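Local coordinates for complement factor MASP-3 (Homo sapiens, PDB 3DEM), which probably acts as a serine protease of the complement system, associating with mannan-binding lectin and ficolins through its CUB1-EGF-CUB2 region, at residues T179-P184 against S191-T196; N185-S190 against I258-D263; E210-I215 against E267-R272. All coordinates share one frame; numbering follows the deposited sequence.

Contact 1: residues T179-P184 against S191-T196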
loop_
_atom_site.group_PDB
_atom_site.type_symbol
_atom_site.label_atom_id
_atom_site.label_comp_id
_atom_site.label_asym_id
_atom_site.label_seq_id
_atom_site.Cartn_x
_atom_site.Cartn_y
_atom_site.Cartn_z
ATOM N N THR A 179 -17.137 -38.230 18.804
ATOM C CA THR A 179 -17.735 -36.931 18.502
ATOM C C THR A 179 -17.229 -36.394 17.167
ATOM O O THR A 179 -16.212 -36.855 16.642
ATOM C CB THR A 179 -17.421 -35.858 19.587
ATOM O OG1 THR A 179 -16.077 -35.379 19.427
ATOM C CG2 THR A 179 -17.627 -36.391 21.021
ATOM N N SER A 180 -17.951 -35.417 16.622
ATOM C CA SER A 180 -17.439 -34.614 15.529
ATOM C C SER A 180 -16.205 -33.849 16.019
ATOM O O SER A 180 -16.060 -33.599 17.211
ATOM C CB SER A 180 -18.519 -33.644 15.046
ATOM O OG SER A 180 -19.023 -32.871 16.124
ATOM N N PRO A 181 -15.294 -33.491 15.101
ATOM C CA PRO A 181 -14.066 -32.818 15.539
ATOM C C PRO A 181 -14.342 -31.498 16.257
ATOM O O PRO A 181 -15.145 -30.691 15.785
ATOM C CB PRO A 181 -13.311 -32.573 14.225
ATOM C CG PRO A 181 -13.893 -33.557 13.259
ATOM C CD PRO A 181 -15.324 -33.696 13.642
ATOM N N ASP A 182 -13.690 -31.302 17.399
ATOM C CA ASP A 182 -13.816 -30.072 18.194
ATOM C C ASP A 182 -15.199 -29.883 18.853
ATOM O O ASP A 182 -15.490 -28.815 19.390
ATOM C CB ASP A 182 -13.437 -28.839 17.353
ATOM C CG ASP A 182 -12.786 -27.741 18.186
ATOM O OD1 ASP A 182 -12.435 -27.999 19.362
ATOM O OD2 ASP A 182 -12.621 -26.612 17.667
ATOM N N PHE A 183 -16.038 -30.920 18.822
ATOM C CA PHE A 183 -17.345 -30.876 19.488
ATOM C C PHE A 183 -17.221 -30.335 20.909
ATOM O O PHE A 183 -16.306 -30.723 21.635
ATOM C CB PHE A 183 -17.977 -32.277 19.530
ATOM C CG PHE A 183 -19.304 -32.329 20.253
ATOM C CD1 PHE A 183 -20.489 -32.077 19.572
ATOM C CD2 PHE A 183 -19.364 -32.628 21.609
ATOM C CE1 PHE A 183 -21.713 -32.116 20.222
ATOM C CE2 PHE A 183 -20.590 -32.670 22.276
ATOM C CZ PHE A 183 -21.771 -32.419 21.569
ATOM N N PRO A 184 -18.156 -29.456 21.325
ATOM C CA PRO A 184 -19.295 -28.936 20.573
ATOM C C PRO A 184 -19.037 -27.580 19.898
ATOM O O PRO A 184 -19.974 -26.817 19.660
ATOM C CB PRO A 184 -20.356 -28.775 21.661
ATOM C CG PRO A 184 -19.545 -28.361 22.888
ATOM C CD PRO A 184 -18.140 -28.929 22.704
ATOM N N SER A 191 -14.618 -31.752 5.338
ATOM C CA SER A 191 -13.930 -32.870 5.958
ATOM C C SER A 191 -14.683 -34.167 5.758
ATOM O O SER A 191 -15.875 -34.169 5.437
ATOM C CB SER A 191 -13.716 -32.610 7.451
ATOM O OG SER A 191 -12.859 -31.502 7.648
ATOM N N GLU A 192 -13.973 -35.269 5.975
ATOM C CA GLU A 192 -14.482 -36.604 5.728
ATOM C C GLU A 192 -13.929 -37.514 6.819
ATOM O O GLU A 192 -12.816 -38.023 6.703
ATOM C CB GLU A 192 -13.992 -37.059 4.361
ATOM C CG GLU A 192 -14.547 -38.380 3.864
ATOM C CD GLU A 192 -14.182 -38.603 2.407
ATOM O OE1 GLU A 192 -15.094 -38.520 1.558
ATOM O OE2 GLU A 192 -12.986 -38.807 2.101
ATOM N N CYS A 193 -14.707 -37.694 7.881
ATOM C CA CYS A 193 -14.253 -38.419 9.062
ATOM C C CYS A 193 -14.734 -39.856 9.061
ATOM O O CYS A 193 -15.922 -40.119 8.865
ATOM C CB CYS A 193 -14.752 -37.724 10.334
ATOM S SG CYS A 193 -14.354 -35.973 10.401
ATOM N N LEU A 194 -13.804 -40.777 9.290
ATOM C CA LEU A 194 -14.114 -42.198 9.388
ATOM C C LEU A 194 -13.812 -42.670 10.805
ATOM O O LEU A 194 -12.643 -42.732 11.204
ATOM C CB LEU A 194 -13.279 -43.001 8.388
ATOM C CG LEU A 194 -13.448 -42.649 6.906
ATOM C CD1 LEU A 194 -12.368 -43.300 6.047
ATOM C CD2 LEU A 194 -14.838 -43.028 6.387
ATOM N N TYR A 195 -14.867 -42.981 11.557
ATOM C CA TYR A 195 -14.734 -43.522 12.900
ATOM C C TYR A 195 -15.050 -45.009 12.884
ATOM O O TYR A 195 -16.115 -45.422 12.410
ATOM C CB TYR A 195 -15.679 -42.810 13.862
ATOM C CG TYR A 195 -15.556 -41.306 13.847
ATOM C CD1 TYR A 195 -14.621 -40.657 14.643
ATOM C CD2 TYR A 195 -16.391 -40.531 13.043
ATOM C CE1 TYR A 195 -14.520 -39.273 14.636
ATOM C CE2 TYR A 195 -16.293 -39.157 13.024
ATOM C CZ TYR A 195 -15.359 -38.534 13.817
ATOM O OH TYR A 195 -15.267 -37.163 13.796
ATOM N N THR A 196 -14.135 -45.812 13.413
ATOM C CA THR A 196 -14.269 -47.260 13.334
ATOM C C THR A 196 -14.322 -47.932 14.700
ATOM O O THR A 196 -13.398 -47.793 15.510
ATOM C CB THR A 196 -13.112 -47.863 12.520
ATOM O OG1 THR A 196 -12.993 -47.152 11.288
ATOM C CG2 THR A 196 -13.356 -49.334 12.230
#

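Contact 2: residues N185-S190 against I258-D263. With CA (calcium ion), chain F.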
loop_
_atom_site.group_PDB
_atom_site.type_symbol
_atom_site.label_atom_id
_atom_site.label_comp_id
_atom_site.label_asym_id
_atom_site.label_seq_id
_atom_site.Cartn_x
_atom_site.Cartn_y
_atom_site.Cartn_z
ATOM N N ASN A 185 -17.780 -27.275 19.598
ATOM C CA ASN A 185 -17.479 -26.122 18.762
ATOM C C ASN A 185 -17.807 -26.463 17.309
ATOM O O ASN A 185 -17.933 -27.638 16.964
ATOM C CB ASN A 185 -16.014 -25.712 18.921
ATOM C CG ASN A 185 -15.669 -25.356 20.350
ATOM O OD1 ASN A 185 -16.154 -24.362 20.886
ATOM N ND2 ASN A 185 -14.832 -26.172 20.978
ATOM N N PRO A 186 -17.983 -25.441 16.456
ATOM C CA PRO A 186 -18.281 -25.715 15.051
ATOM C C PRO A 186 -17.335 -26.756 14.439
ATOM O O PRO A 186 -16.123 -26.615 14.530
ATOM C CB PRO A 186 -18.078 -24.350 14.381
ATOM C CG PRO A 186 -18.388 -23.361 15.460
ATOM C CD PRO A 186 -17.922 -23.996 16.746
ATOM N N TYR A 187 -17.884 -27.798 13.824
ATOM C CA TYR A 187 -17.042 -28.797 13.164
ATOM C C TYR A 187 -16.392 -28.256 11.889
ATOM O O TYR A 187 -16.965 -27.398 11.211
ATOM C CB TYR A 187 -17.812 -30.091 12.884
ATOM C CG TYR A 187 -19.114 -29.939 12.130
ATOM C CD1 TYR A 187 -19.134 -29.783 10.744
ATOM C CD2 TYR A 187 -20.328 -30.005 12.795
ATOM C CE1 TYR A 187 -20.333 -29.667 10.051
ATOM C CE2 TYR A 187 -21.532 -29.895 12.112
ATOM C CZ TYR A 187 -21.530 -29.722 10.743
ATOM O OH TYR A 187 -22.734 -29.609 10.077
ATOM N N PRO A 188 -15.175 -28.740 11.578
ATOM C CA PRO A 188 -14.429 -28.305 10.397
ATOM C C PRO A 188 -15.189 -28.549 9.094
ATOM O O PRO A 188 -15.813 -29.590 8.918
ATOM C CB PRO A 188 -13.171 -29.178 10.441
ATOM C CG PRO A 188 -13.026 -29.560 11.865
ATOM C CD PRO A 188 -14.421 -29.728 12.368
ATOM N N LYS A 189 -15.130 -27.578 8.195
ATOM C CA LYS A 189 -15.724 -27.694 6.880
ATOM C C LYS A 189 -14.911 -28.649 6.016
ATOM O O LYS A 189 -13.770 -28.982 6.347
ATOM C CB LYS A 189 -15.773 -26.320 6.207
ATOM C CG LYS A 189 -16.602 -25.286 6.954
ATOM C CD LYS A 189 -16.523 -23.921 6.279
ATOM C CE LYS A 189 -17.274 -22.868 7.078
ATOM N NZ LYS A 189 -16.671 -22.624 8.431
ATOM N N SER A 190 -15.520 -29.099 4.921
ATOM C CA SER A 190 -14.820 -29.834 3.868
ATOM C C SER A 190 -14.058 -31.055 4.359
ATOM O O SER A 190 -12.991 -31.367 3.841
ATOM C CB SER A 190 -13.868 -28.898 3.123
ATOM O OG SER A 190 -14.580 -27.809 2.580
ATOM N N ILE A 258 -18.718 -45.277 11.201
ATOM C CA ILE A 258 -19.428 -44.013 11.180
ATOM C C ILE A 258 -18.689 -43.082 10.227
ATOM O O ILE A 258 -17.495 -42.806 10.401
ATOM C CB ILE A 258 -19.501 -43.380 12.582
ATOM C CG1 ILE A 258 -20.221 -44.321 13.556
ATOM C CG2 ILE A 258 -20.213 -42.035 12.530
ATOM C CD1 ILE A 258 -19.715 -44.230 14.972
ATOM N N LEU A 259 -19.400 -42.621 9.205
ATOM C CA LEU A 259 -18.869 -41.644 8.276
ATOM C C LEU A 259 -19.540 -40.297 8.514
ATOM O O LEU A 259 -20.772 -40.197 8.524
ATOM C CB LEU A 259 -19.081 -42.100 6.828
ATOM C CG LEU A 259 -18.585 -41.150 5.724
ATOM C CD1 LEU A 259 -18.142 -41.903 4.475
ATOM C CD2 LEU A 259 -19.642 -40.110 5.367
ATOM N N PHE A 260 -18.724 -39.271 8.726
ATOM C CA PHE A 260 -19.222 -37.915 8.882
ATOM C C PHE A 260 -18.685 -37.019 7.776
ATOM O O PHE A 260 -17.481 -36.813 7.664
ATOM C CB PHE A 260 -18.861 -37.345 10.261
ATOM C CG PHE A 260 -19.352 -35.938 10.485
ATOM C CD1 PHE A 260 -20.666 -35.592 10.187
ATOM C CD2 PHE A 260 -18.506 -34.966 11.008
ATOM C CE1 PHE A 260 -21.126 -34.295 10.394
ATOM C CE2 PHE A 260 -18.955 -33.668 11.220
ATOM C CZ PHE A 260 -20.270 -33.332 10.913
ATOM N N HIS A 261 -19.590 -36.498 6.957
ATOM C CA HIS A 261 -19.214 -35.643 5.836
ATOM C C HIS A 261 -19.635 -34.209 6.118
ATOM O O HIS A 261 -20.760 -33.968 6.545
ATOM C CB HIS A 261 -19.885 -36.135 4.545
ATOM C CG HIS A 261 -19.559 -35.314 3.330
ATOM N ND1 HIS A 261 -20.324 -34.238 2.929
ATOM C CD2 HIS A 261 -18.563 -35.425 2.420
ATOM C CE1 HIS A 261 -19.803 -33.713 1.834
ATOM N NE2 HIS A 261 -18.735 -34.415 1.503
ATOM N N SER A 262 -18.729 -33.263 5.892
ATOM C CA SER A 262 -19.073 -31.846 6.000
ATOM C C SER A 262 -18.684 -31.086 4.733
ATOM O O SER A 262 -17.612 -31.311 4.172
ATOM C CB SER A 262 -18.441 -31.206 7.245
ATOM O OG SER A 262 -17.032 -31.099 7.133
ATOM N N ASP A 263 -19.560 -30.189 4.285
ATOM C CA ASP A 263 -19.296 -29.416 3.076
ATOM C C ASP A 263 -18.535 -28.116 3.360
ATOM O O ASP A 263 -18.032 -27.913 4.463
ATOM C CB ASP A 263 -20.582 -29.151 2.285
ATOM C CG ASP A 263 -21.495 -28.131 2.955
ATOM O OD1 ASP A 263 -21.148 -27.618 4.037
ATOM O OD2 ASP A 263 -22.568 -27.840 2.391
HETATM CA CA CA F . -21.962 -27.507 6.312
HETATM O O HOH W 1 -19.665 -27.920 6.845
HETATM O O HOH W 2 -22.105 -26.716 8.571
#

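Contact 3: residues E210-I215 against E267-R272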
loop_
_atom_site.group_PDB
_atom_site.type_symbol
_atom_site.label_atom_id
_atom_site.label_comp_id
_atom_site.label_asym_id
_atom_site.label_seq_id
_atom_site.Cartn_x
_atom_site.Cartn_y
_atom_site.Cartn_z
ATOM N N GLU A 210 -25.979 -38.247 22.331
ATOM C CA GLU A 210 -26.228 -37.458 23.530
ATOM C C GLU A 210 -25.762 -36.013 23.379
ATOM O O GLU A 210 -25.008 -35.683 22.463
ATOM C CB GLU A 210 -25.580 -38.126 24.749
ATOM C CG GLU A 210 -24.121 -38.445 24.548
ATOM C CD GLU A 210 -23.583 -39.511 25.507
ATOM O OE1 GLU A 210 -24.369 -40.336 26.030
ATOM O OE2 GLU A 210 -22.354 -39.533 25.724
ATOM N N ASP A 211 -26.227 -35.164 24.289
ATOM C CA ASP A 211 -25.962 -33.719 24.269
ATOM C C ASP A 211 -26.401 -33.062 22.955
ATOM O O ASP A 211 -27.345 -33.520 22.315
ATOM C CB ASP A 211 -24.490 -33.434 24.569
ATOM C CG ASP A 211 -24.050 -33.995 25.910
ATOM O OD1 ASP A 211 -24.894 -34.132 26.823
ATOM O OD2 ASP A 211 -22.846 -34.299 26.048
ATOM N N ILE A 212 -25.713 -31.991 22.563
ATOM C CA ILE A 212 -26.061 -31.236 21.355
ATOM C C ILE A 212 -25.955 -32.083 20.091
ATOM O O ILE A 212 -24.986 -32.817 19.904
ATOM C CB ILE A 212 -25.169 -29.974 21.188
ATOM C CG1 ILE A 212 -25.554 -28.899 22.203
ATOM C CG2 ILE A 212 -25.293 -29.403 19.792
ATOM C CD1 ILE A 212 -24.451 -27.882 22.453
ATOM N N PHE A 213 -26.975 -31.985 19.242
ATOM C CA PHE A 213 -26.943 -32.549 17.901
ATOM C C PHE A 213 -27.304 -31.450 16.899
ATOM O O PHE A 213 -28.422 -30.934 16.902
ATOM C CB PHE A 213 -27.907 -33.729 17.782
ATOM C CG PHE A 213 -27.773 -34.492 16.494
ATOM C CD1 PHE A 213 -26.902 -35.570 16.403
ATOM C CD2 PHE A 213 -28.516 -34.138 15.378
ATOM C CE1 PHE A 213 -26.771 -36.284 15.225
ATOM C CE2 PHE A 213 -28.392 -34.848 14.185
ATOM C CZ PHE A 213 -27.521 -35.925 14.112
ATOM N N ASP A 214 -26.348 -31.087 16.054
ATOM C CA ASP A 214 -26.502 -29.929 15.177
ATOM C C ASP A 214 -25.694 -30.144 13.904
ATOM O O ASP A 214 -24.504 -29.826 13.843
ATOM C CB ASP A 214 -26.067 -28.654 15.909
ATOM C CG ASP A 214 -26.147 -27.407 15.043
ATOM O OD1 ASP A 214 -26.785 -27.431 13.964
ATOM O OD2 ASP A 214 -25.566 -26.382 15.460
ATOM N N ILE A 215 -26.359 -30.714 12.902
ATOM C CA ILE A 215 -25.772 -30.948 11.591
ATOM C C ILE A 215 -26.603 -30.193 10.566
ATOM O O ILE A 215 -27.826 -30.328 10.535
ATOM C CB ILE A 215 -25.737 -32.454 11.245
ATOM C CG1 ILE A 215 -25.009 -33.233 12.347
ATOM C CG2 ILE A 215 -25.052 -32.682 9.895
ATOM C CD1 ILE A 215 -24.782 -34.700 12.030
ATOM N N GLU A 267 -21.544 -23.260 10.253
ATOM C CA GLU A 267 -20.866 -23.243 11.555
ATOM C C GLU A 267 -21.533 -24.155 12.590
ATOM O O GLU A 267 -21.410 -23.936 13.795
ATOM C CB GLU A 267 -20.781 -21.815 12.109
ATOM C CG GLU A 267 -20.160 -20.794 11.157
ATOM C CD GLU A 267 -18.685 -21.060 10.881
ATOM O OE1 GLU A 267 -18.023 -21.730 11.707
ATOM O OE2 GLU A 267 -18.188 -20.588 9.834
ATOM N N ASN A 268 -22.230 -25.180 12.122
ATOM C CA ASN A 268 -22.940 -26.095 13.018
ATOM C C ASN A 268 -22.049 -26.812 14.051
ATOM O O ASN A 268 -20.875 -27.082 13.797
ATOM C CB ASN A 268 -23.779 -27.081 12.200
ATOM C CG ASN A 268 -24.680 -26.371 11.201
ATOM O OD1 ASN A 268 -25.860 -26.128 11.472
ATOM N ND2 ASN A 268 -24.117 -25.995 10.062
ATOM N N ARG A 269 -22.618 -27.107 15.216
ATOM C CA ARG A 269 -21.830 -27.578 16.363
ATOM C C ARG A 269 -21.494 -29.080 16.372
ATOM O O ARG A 269 -20.583 -29.518 17.081
ATOM C CB ARG A 269 -22.504 -27.158 17.673
ATOM C CG ARG A 269 -22.700 -25.645 17.775
ATOM C CD ARG A 269 -23.327 -25.241 19.088
ATOM N NE ARG A 269 -22.357 -25.282 20.182
ATOM C CZ ARG A 269 -22.581 -24.799 21.403
ATOM N NH1 ARG A 269 -23.749 -24.237 21.699
ATOM N NH2 ARG A 269 -21.633 -24.877 22.332
ATOM N N GLY A 270 -22.224 -29.864 15.587
ATOM C CA GLY A 270 -21.904 -31.274 15.436
ATOM C C GLY A 270 -22.689 -32.220 16.328
ATOM O O GLY A 270 -23.887 -32.032 16.564
ATOM N N TRP A 271 -22.001 -33.238 16.837
ATOM C CA TRP A 271 -22.670 -34.374 17.458
ATOM C C TRP A 271 -21.736 -35.163 18.363
ATOM O O TRP A 271 -20.511 -35.084 18.253
ATOM C CB TRP A 271 -23.227 -35.312 16.380
ATOM C CG TRP A 271 -22.184 -35.755 15.382
ATOM C CD1 TRP A 271 -21.869 -35.145 14.199
ATOM C CD2 TRP A 271 -21.320 -36.898 15.485
ATOM N NE1 TRP A 271 -20.861 -35.840 13.557
ATOM C CE2 TRP A 271 -20.506 -36.917 14.326
ATOM C CE3 TRP A 271 -21.147 -37.900 16.447
ATOM C CZ2 TRP A 271 -19.539 -37.900 14.106
ATOM C CZ3 TRP A 271 -20.189 -38.882 16.223
ATOM C CH2 TRP A 271 -19.396 -38.873 15.062
ATOM N N ARG A 272 -22.341 -35.936 19.251
ATOM C CA ARG A 272 -21.618 -36.799 20.166
ATOM C C ARG A 272 -22.417 -38.082 20.348
ATOM O O ARG A 272 -23.641 -38.055 20.441
ATOM C CB ARG A 272 -21.434 -36.109 21.520
ATOM C CG ARG A 272 -21.059 -37.051 22.652
ATOM C CD ARG A 272 -20.996 -36.338 23.990
ATOM N NE ARG A 272 -20.906 -37.294 25.091
ATOM C CZ ARG A 272 -19.940 -37.310 26.009
ATOM N NH1 ARG A 272 -18.965 -36.405 25.988
ATOM N NH2 ARG A 272 -19.957 -38.226 26.969
HETATM O O HOH W 3 -25.150 -35.687 19.601
#

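Contact 1: residues T179-P184 against S191-T196
At the edge of a CUB sandwich, the loop leaving strand 175-179 lies against strand 192-198 of the facing sheet, and Pro181 and Tyr195 form its centre. Tyr195 carries CG anti to its carbonyl carbon (chi1 -53°), which sends the ring inward from the strand and brings OH to 3.5 Å from Pro181 CD. The same hydroxyl, Tyr195 OH, lies 3.0 Å from Thr179 O, which stands obliquely to the ring. Beside it, Pro181 CG rests 3.8 Å from Cys193 SG, so the ring of the proline spans two inward-facing residues of one strand. That sulfur is in a disulfide with Cys166, which Pro181 also touches. The loop turns through a type II beta turn from Ser180 to Phe183, in which Asp182 takes the positive phi of the third position. Ser180 O is gripped from opposite faces of its carbonyl plane, by Phe183 N at 3.1 Å and by Thr179 OG1 at 2.8 Å. Ser180 also bonds through OG to Trp271 N, and the indole of Trp271 meets the Tyr195 ring nearly at right angles.

Contact 2: residues N185-S190 against I258-D263
Ser262, Tyr187 and Phe260 hold the loop 185-190 against the end of strand 255-261 in this CUB domain. Tyr187 and Phe260 form a T-shaped pair: the edge of Phe260 points at the face of Tyr187, with planes 82° apart and CZ of Phe260 over the centre of the tyrosine ring, 3.7 Å from Tyr187 CD1. Tyr187 CE1 also packs 3.7 Å from Ser262 CB. Beyond the ring, Tyr187 OH is hydrogen-bonded to Asp226 OD2 and Glu216 N, at two residues of the calcium site. Ser262 OG sits between its backbone N and carbonyl carbon (chi1 69°), which turns it to Pro188 O; this bond is short, 2.6 Å, and lies in the carbonyl plane on a lone pair. Ser262 OG also pairs with Ser191 N. Next to it, Ser190 N donates to Asp263 O at 2.8 Å, while a calcium-bound water donates to Asp263 O at 2.9 Å. Asp263 OD1 itself binds the calcium ion at 2.4 Å. The loop is thus bonded to three residues of the metal site, consistent with the ion helping to order this end of the domain.

Contact 3: residues E210-I215 against E267-R272
Arg272 reaches along Glu210 and Asp211, with CG anti to the backbone N (chi1 163°) and the chain stretched out as far as NE. Its CB packs 3.7 Å from Glu210 O, and its CG lies 3.9 Å from Glu210 CG, so the two side chains run past each other obliquely. Arg272 CD comes within 3.4 Å of Asp211 OD2. At the tip, NE of Arg272 donates to Glu210 OE2 at 2.7 Å, and NH2 of Arg272 reaches the same OE2 at 3.0 Å. This is a side-on grip on one oxygen, which lies in the guanidinium plane and offers its anti lone pair to NE; the carboxylate is turned 26° from that plane. Asp211 OD2 stands well out of the plane and adds a long, purely electrostatic salt bridge. Arg272 N donates to a water that also lies close to Glu210 O and Ile212 O, filling in between the backbones. Further along, Asp214 and Gly270 form an antiparallel hydrogen-bonded pair, Asp214 N to Gly270 O at 2.7 Å and Gly270 N to Asp214 O at 2.9 Å. Asp214 OD2 takes Arg269 N at 3.0 Å from 65° out of the carboxylate plane. On one face Ile212 CD1 covers the guanidinium of Arg269, whose NE is hydrogen-bonded to Pro184 O; inward, Ile215 CD1 packs against Trp271 CD1. The Asp214-Gly270 bridge continues the antiparallel pairing of strands 205-209 and 272-277 toward the calcium-binding loops of the CUB beta sandwich.

The three contacts sit together in the second CUB domain. The centres of contacts 1 and 2 are about 6 Å apart, and contact 3 lies about 11 Å from contact 1 and 10 Å from contact 2. Along the chain the segments of contact 2 alternate with those of contacts 1 and 3, whereas contact 1 closes before contact 3 opens. Contacts 1 and 2 share the sheet in which strands 192-198 and 255-261 are neighbours; contact 3 extends from the facing sheet. Trp271 joins contact 3 to the sheet of contacts 1 and 2 through Phe260. Lys189 salt-bridges Glu267 and, in the EGF domain, Asp135, tying this end of the sandwich to the preceding domain.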